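Local coordinates for GDP-L-fucose synthase (Campylobacter jejuni subsp. jejuni serotype O:2, PDB 7M13), which makes GDP-D-glycero-L-gluco-heptose for the capsular polysaccharide, acting as an NADPH-binding nucleotide-sugar oxidoreductase of the epimerase/dehydratase family, at residues 195-198 against 199-202; 131-135 against 136-140; 322-326 against 327-331; 26-30 against 31-35. All blocks are in the same frame, centred on the assembly; numbering follows the deposited sequence.

Interaction 1 (195-198 against 199-202); sequences AKLL and SEGN
L197 and L198 meet G201 and N202 in a Schellman motif that ends helix 184-199 and hands the chain, after three linking residues, to helix 203-210. The backbone makes the two bonds that define the motif: N202 N donates to L197 O over 2.9 Å, and G201 N to L198 O over 3.0 Å, the latter coming from well above the carbonyl plane, 71° out of it. G201, with positive phi, is where the chain leaves the helical path. Just before it, E200 N still makes a regular helical bond to K196 O (2.8 Å), nearly in line with the carbonyl.

Beneath the turn, L197 and L198 reach into the interior, where both touch I206 of the next helix, and L198 also meets F215 and L222 of helix 215-224. The outer side is looser. K196 and E200 lie one helical turn apart and their chains pass each other at a slant, with E200 OE2 beside the methylenes of K196, 3.6 Å from CG. The ammonium group is directed elsewhere, to V298 O and Y343 OH; K196 NZ and E200 OE2 stay 4.9 Å apart, so they form no salt bridge. N202 serves both helices: its backbone N closes the first, while side-chain OD1 caps the second at Q205 N, its CG being placed anti to the backbone N (chi1 -167°).

Interaction 2 (131-135 against 136-140); sequences GDLEY and GAYSF
E134 and Y135 meet G136, A137 and Y138 in a type I beta turn, Y135 to Y138, that leads into helix 138-158. That helix carries F140 at the position predicted to be the proton donor/acceptor; as a phenylalanine it has no group to exchange a proton, but it touches the bound NADP. At G136 the backbone N donates to E134 OE1 (2.9 Å, N-H...O 155°). At A137, the N-cap residue, the N reaches the other oxygen, E134 OE2, also over 2.9 Å. One carboxylate thus takes two successive amides, both from above its plane; a bend at chi2 (-92°) folds it back over them, and its charge would suit the start of a helix. Y138 N closes the turn on Y135 O at 3.2 Å, an oxygen also bonded by R80, whose cation lies against the Y135 ring. The Y138 ring lies obliquely against L133, with CD1 4.1 Å from L133 CB, and also packs on I149 of the second subunit, while Y135 OH bonds S272 O there. In one of its two conformers, D132 shares a water with Y138 OH through OD1, which also salt-bridges K273 of the second subunit; D132 OD2 lies in the Y138 ring plane at its edge, 3.2 Å from CE1.

Interaction 3 (322-326 against 327-331); sequences SKIHS and LGWKH
The short helix 322-326 ends in a Schellman motif at G328, where W329 N makes an almost straight bond to I324 O (3.3 Å, N-H...O 171°) and G328 N bonds H325 O at 3.0 Å. One residue earlier, K323 O takes the hydroxyl of S326, with OG only 2.6 Å away, together with a weak bond from L327 N. S326 OG can reach back so far because chi1 (78°) sets it between its own backbone N and carbonyl carbon.

On the inner side L327 runs alongside K323, both pointing the same way, with L327 CD1 4.2 Å from K323 CG; the lysine continues past it to H276 O. I324 and W329 pass at a slant, CG1 of the isoleucine lying 3.8 Å from CE3 of the indole. Both reach V253 of helix 247-260, and L327 O bonds Y256 OH on the same helix, so the turn is held against that neighbour by apolar and polar contacts together.

The outer side is built around H325. Its ring edge faces the W329 carbonyl, CD2 standing 3.3 Å from O, while K330 CB packs obliquely against the ring. A water in the plane of both imidazoles joins H325 NE2 (2.8 Å) to H331 ND1 and also accepts from H331 N. The two histidines are therefore coupled through solvent, and a positive charge on H325 would probably be eased by the carbonyl beside its ring.

Interaction 4 (26-30 against 31-35); sequences ENLQK and RGFNN
L28 and F33 form the tight side of a Schellman motif that ends helix 19-30, which follows strand 11-14 in the first beta-alpha-beta unit of the Rossmann fold. L28 O is gripped twice, by F33 N at 2.9 Å and R31 N at 3.1 Å, from opposite faces of its carbonyl plane, while G32 N bonds Q29 O. Beneath, L28 CD2 lies 3.9 Å from F33 CB, and the phenyl ring brings its edge to L28 O. L28 rests on I13 and F33 on I11 of strand 11-14.

The outward side is looser and wet. R31 runs out extended past N27 O, its CG 3.3 Å away; a water accepts from R31 NE at 2.7 Å and donates to N27 OD1, and NH2 goes on to a salt bridge with D252. N27 ND2 bonds A23 O, in the preceding turn, and D248 OD1. Q29 and N34 cross roughly at right angles, N34 OD1 lying 3.4 Å from Q29 CG. Two waters join them, one from Q29 O to N34 ND2, the other from Q29 NE2 to N34 O. Direct amide bonds thus fix the turn, whereas solvent holds its polar rim, and the buried F33 O has no partner.

How the interactions relate
Along the chain the order is interaction 4, 2, 1, 3, and none touches another. Three of them finish a helix with a Schellman turn; interaction 2 starts one. Interactions 3 and 4, though far apart in sequence, are the nearest pair, with centres 23 Å apart and nearest atoms about 8 Å apart; helix 247-260 lies against both, and its D252 meets W329 of one and R31 of the other. Interaction 2 sits 37 Å from interaction 4, centre to centre, across the middle of the chain, beside the NADP and the second subunit. Interaction 1 is remote, its centre 39 to 43 Å from the rest, among helices 184-199, 203-210 and 215-224, away from the Rossmann sheet.

Interaction 1 (195-198 against 199-202)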
loop_
_atom_site.group_PDB
_atom_site.type_symbol
_atom_site.label_atom_id
_atom_site.label_comp_id
_atom_site.label_asym_id
_atom_site.label_seq_id
_atom_site.Cartn_x
_atom_site.Cartn_y
_atom_site.Cartn_z
ATOM N N ALA B 195 -11.203 40.442 2.885
ATOM C CA ALA B 195 -10.363 41.619 3.201
ATOM C C ALA B 195 -10.932 42.842 2.477
ATOM O O ALA B 195 -10.991 43.929 3.091
ATOM C CB ALA B 195 -8.924 41.381 2.806
ATOM N N LYS B 196 -11.308 42.674 1.208
ATOM C CA LYS B 196 -11.899 43.750 0.370
ATOM C C LYS B 196 -13.255 44.138 0.960
ATOM O O LYS B 196 -13.500 45.353 1.131
ATOM C CB LYS B 196 -12.038 43.316 -1.089
ATOM C CG LYS B 196 -12.529 44.411 -2.027
ATOM C CD LYS B 196 -12.499 44.042 -3.491
ATOM C CE LYS B 196 -13.609 43.085 -3.874
ATOM N NZ LYS B 196 -13.700 42.922 -5.343
ATOM N N LEU B 197 -14.120 43.155 1.245
ATOM C CA LEU B 197 -15.447 43.443 1.850
ATOM C C LEU B 197 -15.238 44.269 3.124
ATOM O O LEU B 197 -15.974 45.251 3.304
ATOM C CB LEU B 197 -16.207 42.148 2.155
ATOM C CG LEU B 197 -16.683 41.344 0.943
ATOM C CD1 LEU B 197 -17.581 40.201 1.386
ATOM C CD2 LEU B 197 -17.397 42.203 -0.089
ATOM N N LEU B 198 -14.270 43.912 3.967
ATOM C CA LEU B 198 -13.980 44.666 5.216
ATOM C C LEU B 198 -13.547 46.091 4.871
ATOM O O LEU B 198 -14.021 47.022 5.555
ATOM C CB LEU B 198 -12.902 43.969 6.051
ATOM C CG LEU B 198 -13.340 42.761 6.881
ATOM C CD1 LEU B 198 -12.138 42.114 7.556
ATOM C CD2 LEU B 198 -14.366 43.159 7.934
ATOM N N SER B 199 -12.700 46.249 3.850
ATOM C CA SER B 199 -12.166 47.560 3.382
ATOM C C SER B 199 -13.303 48.453 2.866
ATOM O O SER B 199 -13.216 49.687 3.064
ATOM C CB SER B 199 -11.125 47.362 2.316
ATOM O OG SER B 199 -11.741 47.025 1.081
ATOM N N GLU B 200 -14.308 47.859 2.209
ATOM C CA GLU B 200 -15.489 48.595 1.665
ATOM C C GLU B 200 -16.571 48.723 2.755
ATOM O O GLU B 200 -17.637 49.291 2.453
ATOM C CB GLU B 200 -16.050 47.911 0.412
ATOM C CG GLU B 200 -15.027 47.745 -0.710
ATOM C CD GLU B 200 -15.412 46.803 -1.846
ATOM O OE1 GLU B 200 -16.231 45.884 -1.628
ATOM O OE2 GLU B 200 -14.874 46.985 -2.962
ATOM N N GLY B 201 -16.311 48.222 3.972
ATOM C CA GLY B 201 -17.209 48.339 5.140
ATOM C C GLY B 201 -18.486 47.536 4.967
ATOM O O GLY B 201 -19.458 47.817 5.671
ATOM N N ASN B 202 -18.488 46.544 4.077
ATOM C CA ASN B 202 -19.709 45.779 3.713
ATOM C C ASN B 202 -19.966 44.684 4.763
ATOM O O ASN B 202 -19.700 43.487 4.468
ATOM C CB ASN B 202 -19.602 45.227 2.291
ATOM C CG ASN B 202 -20.934 44.734 1.776
ATOM O OD1 ASN B 202 -21.805 44.390 2.571
ATOM N ND2 ASN B 202 -21.090 44.695 0.461
#

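Interaction 2 (131-135 against 136-140)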
loop_
_atom_site.group_PDB
_atom_site.type_symbol
_atom_site.label_atom_id
_atom_site.label_comp_id
_atom_site.label_asym_id
_atom_site.label_seq_id
_atom_site.Cartn_x
_atom_site.Cartn_y
_atom_site.Cartn_z
ATOM N N GLY B 131 12.720 7.285 -0.755
ATOM C CA GLY B 131 12.878 7.896 0.564
ATOM C C GLY B 131 11.558 8.062 1.293
ATOM O O GLY B 131 10.490 7.852 0.669
ATOM N N ASP B 132 11.645 8.520 2.536
ATOM C CA ASP B 132 10.373 8.497 3.304
ATOM C C ASP B 132 9.478 9.688 2.918
ATOM O O ASP B 132 9.856 10.681 2.334
ATOM C CB ASP B 132 10.489 8.245 4.812
ATOM C CG ASP B 132 9.381 7.338 5.383
ATOM O OD1 ASP B 132 9.668 6.643 6.286
ATOM O OD2 ASP B 132 8.261 7.332 4.856
ATOM N N LEU B 133 8.218 9.436 3.192
ATOM C CA LEU B 133 7.132 10.367 2.904
ATOM C C LEU B 133 7.084 11.409 4.028
ATOM O O LEU B 133 7.595 11.116 5.128
ATOM C CB LEU B 133 5.824 9.572 2.843
ATOM C CG LEU B 133 5.735 8.427 1.831
ATOM C CD1 LEU B 133 4.358 7.796 1.952
ATOM C CD2 LEU B 133 5.981 8.913 0.407
ATOM N N GLU B 134 6.457 12.530 3.744
ATOM C CA GLU B 134 6.149 13.605 4.735
ATOM C C GLU B 134 5.280 13.004 5.839
ATOM O O GLU B 134 4.333 12.245 5.542
ATOM C CB GLU B 134 5.427 14.769 4.062
ATOM C CG GLU B 134 5.334 15.994 4.958
ATOM C CD GLU B 134 4.060 16.043 5.787
ATOM O OE1 GLU B 134 4.136 16.483 6.972
ATOM O OE2 GLU B 134 2.979 15.639 5.248
ATOM N N TYR B 135 5.578 13.318 7.089
ATOM C CA TYR B 135 4.951 12.654 8.246
ATOM C C TYR B 135 3.424 12.841 8.269
ATOM O O TYR B 135 2.660 11.864 8.468
ATOM C CB TYR B 135 5.565 13.180 9.536
ATOM C CG TYR B 135 5.042 12.401 10.693
ATOM C CD1 TYR B 135 5.628 11.195 11.009
ATOM C CD2 TYR B 135 3.914 12.799 11.383
ATOM C CE1 TYR B 135 5.128 10.399 12.016
ATOM C CE2 TYR B 135 3.393 12.013 12.408
ATOM C CZ TYR B 135 4.026 10.820 12.720
ATOM O OH TYR B 135 3.612 9.997 13.716
ATOM N N GLY B 136 2.928 14.063 8.117
ATOM C CA GLY B 136 1.489 14.312 8.239
ATOM C C GLY B 136 0.690 13.546 7.198
ATOM O O GLY B 136 -0.426 13.040 7.512
ATOM N N ALA B 137 1.231 13.405 6.002
ATOM C CA ALA B 137 0.502 12.782 4.875
ATOM C C ALA B 137 1.015 11.359 4.656
ATOM O O ALA B 137 0.777 10.781 3.594
ATOM C CB ALA B 137 0.632 13.636 3.642
ATOM N N TYR B 138 1.679 10.779 5.644
ATOM C CA TYR B 138 2.350 9.464 5.465
ATOM C C TYR B 138 1.340 8.392 5.061
ATOM O O TYR B 138 1.565 7.596 4.119
ATOM C CB TYR B 138 3.026 9.119 6.790
ATOM C CG TYR B 138 3.753 7.800 6.899
ATOM C CD1 TYR B 138 5.001 7.580 6.319
ATOM C CD2 TYR B 138 3.191 6.758 7.625
ATOM C CE1 TYR B 138 5.678 6.378 6.485
ATOM C CE2 TYR B 138 3.869 5.564 7.818
ATOM C CZ TYR B 138 5.104 5.370 7.238
ATOM O OH TYR B 138 5.754 4.181 7.442
ATOM N N SER B 139 0.258 8.276 5.804
ATOM C CA SER B 139 -0.741 7.221 5.555
ATOM C C SER B 139 -1.543 7.502 4.288
ATOM O O SER B 139 -1.846 6.556 3.533
ATOM C CB SER B 139 -1.574 6.983 6.757
ATOM O OG SER B 139 -2.444 8.064 7.019
ATOM N N PHE B 140 -1.844 8.757 4.011
ATOM C CA PHE B 140 -2.546 9.156 2.770
ATOM C C PHE B 140 -1.658 8.870 1.564
ATOM O O PHE B 140 -2.127 8.272 0.581
ATOM C CB PHE B 140 -2.889 10.634 2.884
ATOM C CG PHE B 140 -3.542 11.199 1.659
ATOM C CD1 PHE B 140 -4.904 11.126 1.468
ATOM C CD2 PHE B 140 -2.773 11.832 0.705
ATOM C CE1 PHE B 140 -5.484 11.661 0.327
ATOM C CE2 PHE B 140 -3.365 12.373 -0.418
ATOM C CZ PHE B 140 -4.706 12.276 -0.607
HETATM O O HOH W 1 8.383 4.410 7.230
#

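Interaction 3 (322-326 against 327-331)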
loop_
_atom_site.group_PDB
_atom_site.type_symbol
_atom_site.label_atom_id
_atom_site.label_comp_id
_atom_site.label_asym_id
_atom_site.label_seq_id
_atom_site.Cartn_x
_atom_site.Cartn_y
_atom_site.Cartn_z
ATOM N N SER B 322 7.520 16.345 -18.100
ATOM C CA SER B 322 8.130 15.933 -19.390
ATOM C C SER B 322 7.404 14.722 -19.993
ATOM O O SER B 322 7.197 14.651 -21.221
ATOM C CB SER B 322 9.614 15.671 -19.245
ATOM O OG SER B 322 10.284 16.830 -18.770
ATOM N N LYS B 323 6.973 13.750 -19.174
ATOM C CA LYS B 323 6.405 12.504 -19.726
ATOM C C LYS B 323 5.025 12.809 -20.326
ATOM O O LYS B 323 4.758 12.395 -21.447
ATOM C CB LYS B 323 6.356 11.455 -18.622
ATOM C CG LYS B 323 5.744 10.134 -18.991
ATOM C CD LYS B 323 5.709 9.272 -17.722
ATOM C CE LYS B 323 5.301 7.845 -17.910
ATOM N NZ LYS B 323 5.576 7.146 -16.629
ATOM N N ILE B 324 4.171 13.557 -19.626
ATOM C CA ILE B 324 2.857 13.885 -20.230
ATOM C C ILE B 324 3.064 14.753 -21.449
ATOM O O ILE B 324 2.332 14.584 -22.416
ATOM C CB ILE B 324 1.855 14.461 -19.223
ATOM C CG1 ILE B 324 0.449 14.547 -19.835
ATOM C CG2 ILE B 324 2.285 15.789 -18.644
ATOM C CD1 ILE B 324 -0.219 13.207 -20.137
ATOM N N HIS B 325 4.008 15.682 -21.426
ATOM C CA HIS B 325 4.278 16.484 -22.653
ATOM C C HIS B 325 4.647 15.564 -23.817
ATOM O O HIS B 325 4.119 15.782 -24.926
ATOM C CB HIS B 325 5.387 17.498 -22.407
ATOM C CG HIS B 325 5.023 18.554 -21.445
ATOM N ND1 HIS B 325 5.999 19.302 -20.845
ATOM C CD2 HIS B 325 3.835 18.985 -20.956
ATOM C CE1 HIS B 325 5.434 20.171 -20.042
ATOM N NE2 HIS B 325 4.089 20.002 -20.098
ATOM N N SER B 326 5.454 14.542 -23.579
ATOM C CA SER B 326 5.944 13.592 -24.609
ATOM C C SER B 326 4.782 12.778 -25.168
ATOM O O SER B 326 4.853 12.320 -26.320
ATOM C CB SER B 326 7.039 12.712 -24.043
ATOM O OG SER B 326 6.530 11.655 -23.233
ATOM N N LEU B 327 3.730 12.604 -24.355
ATOM C CA LEU B 327 2.540 11.799 -24.711
ATOM C C LEU B 327 1.502 12.695 -25.376
ATOM O O LEU B 327 0.504 12.129 -25.849
ATOM C CB LEU B 327 1.984 11.118 -23.462
ATOM C CG LEU B 327 2.857 9.993 -22.922
ATOM C CD1 LEU B 327 2.434 9.600 -21.519
ATOM C CD2 LEU B 327 2.761 8.778 -23.837
ATOM N N GLY B 328 1.779 13.994 -25.472
ATOM C CA GLY B 328 1.044 14.895 -26.372
ATOM C C GLY B 328 0.040 15.801 -25.699
ATOM O O GLY B 328 -0.833 16.345 -26.417
ATOM N N TRP B 329 0.168 16.045 -24.398
ATOM C CA TRP B 329 -0.682 17.017 -23.686
ATOM C C TRP B 329 0.179 18.037 -22.941
ATOM O O TRP B 329 1.155 17.648 -22.269
ATOM C CB TRP B 329 -1.657 16.330 -22.706
ATOM C CG TRP B 329 -2.488 17.327 -21.952
ATOM C CD1 TRP B 329 -3.713 17.799 -22.335
ATOM C CD2 TRP B 329 -2.163 18.034 -20.744
ATOM N NE1 TRP B 329 -4.159 18.722 -21.431
ATOM C CE2 TRP B 329 -3.258 18.866 -20.430
ATOM C CE3 TRP B 329 -1.100 17.969 -19.833
ATOM C CZ2 TRP B 329 -3.280 19.684 -19.298
ATOM C CZ3 TRP B 329 -1.122 18.776 -18.718
ATOM C CH2 TRP B 329 -2.217 19.588 -18.433
ATOM N N LYS B 330 -0.213 19.294 -23.007
ATOM C CA LYS B 330 0.307 20.335 -22.101
ATOM C C LYS B 330 -0.832 21.253 -21.728
ATOM O O LYS B 330 -1.872 21.305 -22.423
ATOM C CB LYS B 330 1.499 21.089 -22.710
ATOM C CG LYS B 330 1.191 21.758 -24.032
ATOM C CD LYS B 330 2.421 22.246 -24.755
ATOM C CE LYS B 330 2.059 23.231 -25.842
ATOM N NZ LYS B 330 1.969 24.601 -25.289
ATOM N N HIS B 331 -0.635 21.947 -20.632
ATOM C CA HIS B 331 -1.672 22.782 -20.015
ATOM C C HIS B 331 -1.978 23.985 -20.918
ATOM O O HIS B 331 -1.090 24.424 -21.651
ATOM C CB HIS B 331 -1.209 23.217 -18.641
ATOM C CG HIS B 331 -0.185 24.282 -18.676
ATOM N ND1 HIS B 331 1.140 24.025 -18.912
ATOM C CD2 HIS B 331 -0.298 25.608 -18.439
ATOM C CE1 HIS B 331 1.807 25.172 -18.877
ATOM N NE2 HIS B 331 0.942 26.153 -18.599
HETATM O O HOH W 2 1.841 21.252 -18.894
#

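Interaction 4 (26-30 against 31-35)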
loop_
_atom_site.group_PDB
_atom_site.type_symbol
_atom_site.label_atom_id
_atom_site.label_comp_id
_atom_site.label_asym_id
_atom_site.label_seq_id
_atom_site.Cartn_x
_atom_site.Cartn_y
_atom_site.Cartn_z
ATOM N N GLU B 26 -18.799 18.672 -16.294
ATOM C CA GLU B 26 -19.070 19.843 -17.188
ATOM C C GLU B 26 -18.308 19.732 -18.511
ATOM O O GLU B 26 -18.872 20.055 -19.576
ATOM C CB GLU B 26 -18.735 21.144 -16.466
ATOM C CG GLU B 26 -19.716 21.454 -15.359
ATOM C CD GLU B 26 -19.350 22.680 -14.539
ATOM O OE1 GLU B 26 -18.194 23.178 -14.682
ATOM O OE2 GLU B 26 -20.207 23.106 -13.732
ATOM N N ASN B 27 -17.035 19.372 -18.486
ATOM C CA ASN B 27 -16.180 19.284 -19.687
ATOM C C ASN B 27 -16.645 18.122 -20.586
ATOM O O ASN B 27 -16.672 18.284 -21.807
ATOM C CB ASN B 27 -14.714 19.146 -19.297
ATOM C CG ASN B 27 -14.112 20.506 -19.057
ATOM O OD1 ASN B 27 -13.784 21.176 -20.033
ATOM N ND2 ASN B 27 -14.089 20.963 -17.814
ATOM N N LEU B 28 -17.050 16.982 -20.023
ATOM C CA LEU B 28 -17.594 15.868 -20.835
ATOM C C LEU B 28 -18.901 16.325 -21.519
ATOM O O LEU B 28 -18.977 16.106 -22.715
ATOM C CB LEU B 28 -17.811 14.663 -19.926
ATOM C CG LEU B 28 -16.522 13.948 -19.543
ATOM C CD1 LEU B 28 -16.785 13.038 -18.377
ATOM C CD2 LEU B 28 -15.954 13.176 -20.725
ATOM N N GLN B 29 -19.824 16.926 -20.772
ATOM C CA GLN B 29 -21.126 17.382 -21.355
ATOM C C GLN B 29 -20.812 18.358 -22.495
ATOM O O GLN B 29 -21.434 18.266 -23.598
ATOM C CB GLN B 29 -22.010 17.930 -20.250
ATOM C CG GLN B 29 -22.617 16.823 -19.404
ATOM C CD GLN B 29 -23.350 17.302 -18.176
ATOM O OE1 GLN B 29 -23.114 18.399 -17.665
ATOM N NE2 GLN B 29 -24.195 16.442 -17.649
ATOM N N LYS B 30 -19.861 19.262 -22.297
ATOM C CA LYS B 30 -19.578 20.322 -23.304
ATOM C C LYS B 30 -19.073 19.699 -24.616
ATOM O O LYS B 30 -19.178 20.345 -25.691
ATOM C CB LYS B 30 -18.593 21.353 -22.749
ATOM C CG LYS B 30 -18.258 22.472 -23.731
ATOM C CD LYS B 30 -17.040 23.310 -23.377
ATOM C CE LYS B 30 -16.964 24.579 -24.202
ATOM N NZ LYS B 30 -16.420 25.687 -23.385
ATOM N N ARG B 31 -18.497 18.505 -24.574
ATOM C CA ARG B 31 -17.949 17.777 -25.727
ATOM C C ARG B 31 -18.956 16.746 -26.260
ATOM O O ARG B 31 -18.566 16.006 -27.176
ATOM C CB ARG B 31 -16.623 17.130 -25.319
ATOM C CG ARG B 31 -15.591 18.159 -24.883
ATOM C CD ARG B 31 -14.397 17.400 -24.373
ATOM N NE ARG B 31 -13.554 18.229 -23.540
ATOM C CZ ARG B 31 -12.243 18.148 -23.529
ATOM N NH1 ARG B 31 -11.621 17.281 -24.316
ATOM N NH2 ARG B 31 -11.558 18.972 -22.761
ATOM N N GLY B 32 -20.143 16.680 -25.676
ATOM C CA GLY B 32 -21.274 15.816 -26.091
ATOM C C GLY B 32 -21.281 14.444 -25.431
ATOM O O GLY B 32 -22.142 13.621 -25.794
ATOM N N PHE B 33 -20.412 14.218 -24.442
ATOM C CA PHE B 33 -20.368 12.933 -23.699
ATOM C C PHE B 33 -21.445 12.999 -22.632
ATOM O O PHE B 33 -21.184 13.461 -21.505
ATOM C CB PHE B 33 -18.989 12.684 -23.092
ATOM C CG PHE B 33 -17.899 12.465 -24.093
ATOM C CD1 PHE B 33 -17.643 11.226 -24.629
ATOM C CD2 PHE B 33 -17.127 13.530 -24.553
ATOM C CE1 PHE B 33 -16.647 11.046 -25.570
ATOM C CE2 PHE B 33 -16.104 13.342 -25.462
ATOM C CZ PHE B 33 -15.862 12.101 -25.975
ATOM N N ASN B 34 -22.679 12.656 -22.984
ATOM C CA ASN B 34 -23.834 12.954 -22.122
ATOM C C ASN B 34 -24.362 11.699 -21.418
ATOM O O ASN B 34 -25.246 11.881 -20.612
ATOM C CB ASN B 34 -24.940 13.658 -22.919
ATOM C CG ASN B 34 -24.563 15.097 -23.186
ATOM O OD1 ASN B 34 -24.174 15.811 -22.264
ATOM N ND2 ASN B 34 -24.716 15.559 -24.419
ATOM N N ASN B 35 -23.802 10.506 -21.661
ATOM C CA ASN B 35 -24.289 9.220 -21.098
ATOM C C ASN B 35 -23.497 8.940 -19.813
ATOM O O ASN B 35 -22.696 7.993 -19.777
ATOM C CB ASN B 35 -24.146 8.065 -22.071
ATOM C CG ASN B 35 -24.825 6.795 -21.610
ATOM O OD1 ASN B 35 -25.620 6.833 -20.653
ATOM N ND2 ASN B 35 -24.496 5.695 -22.268
HETATM O O HOH W 3 -14.465 20.686 -22.813
HETATM O O HOH W 4 -23.624 18.152 -25.190
HETATM O O HOH W 5 -25.269 14.218 -19.112
#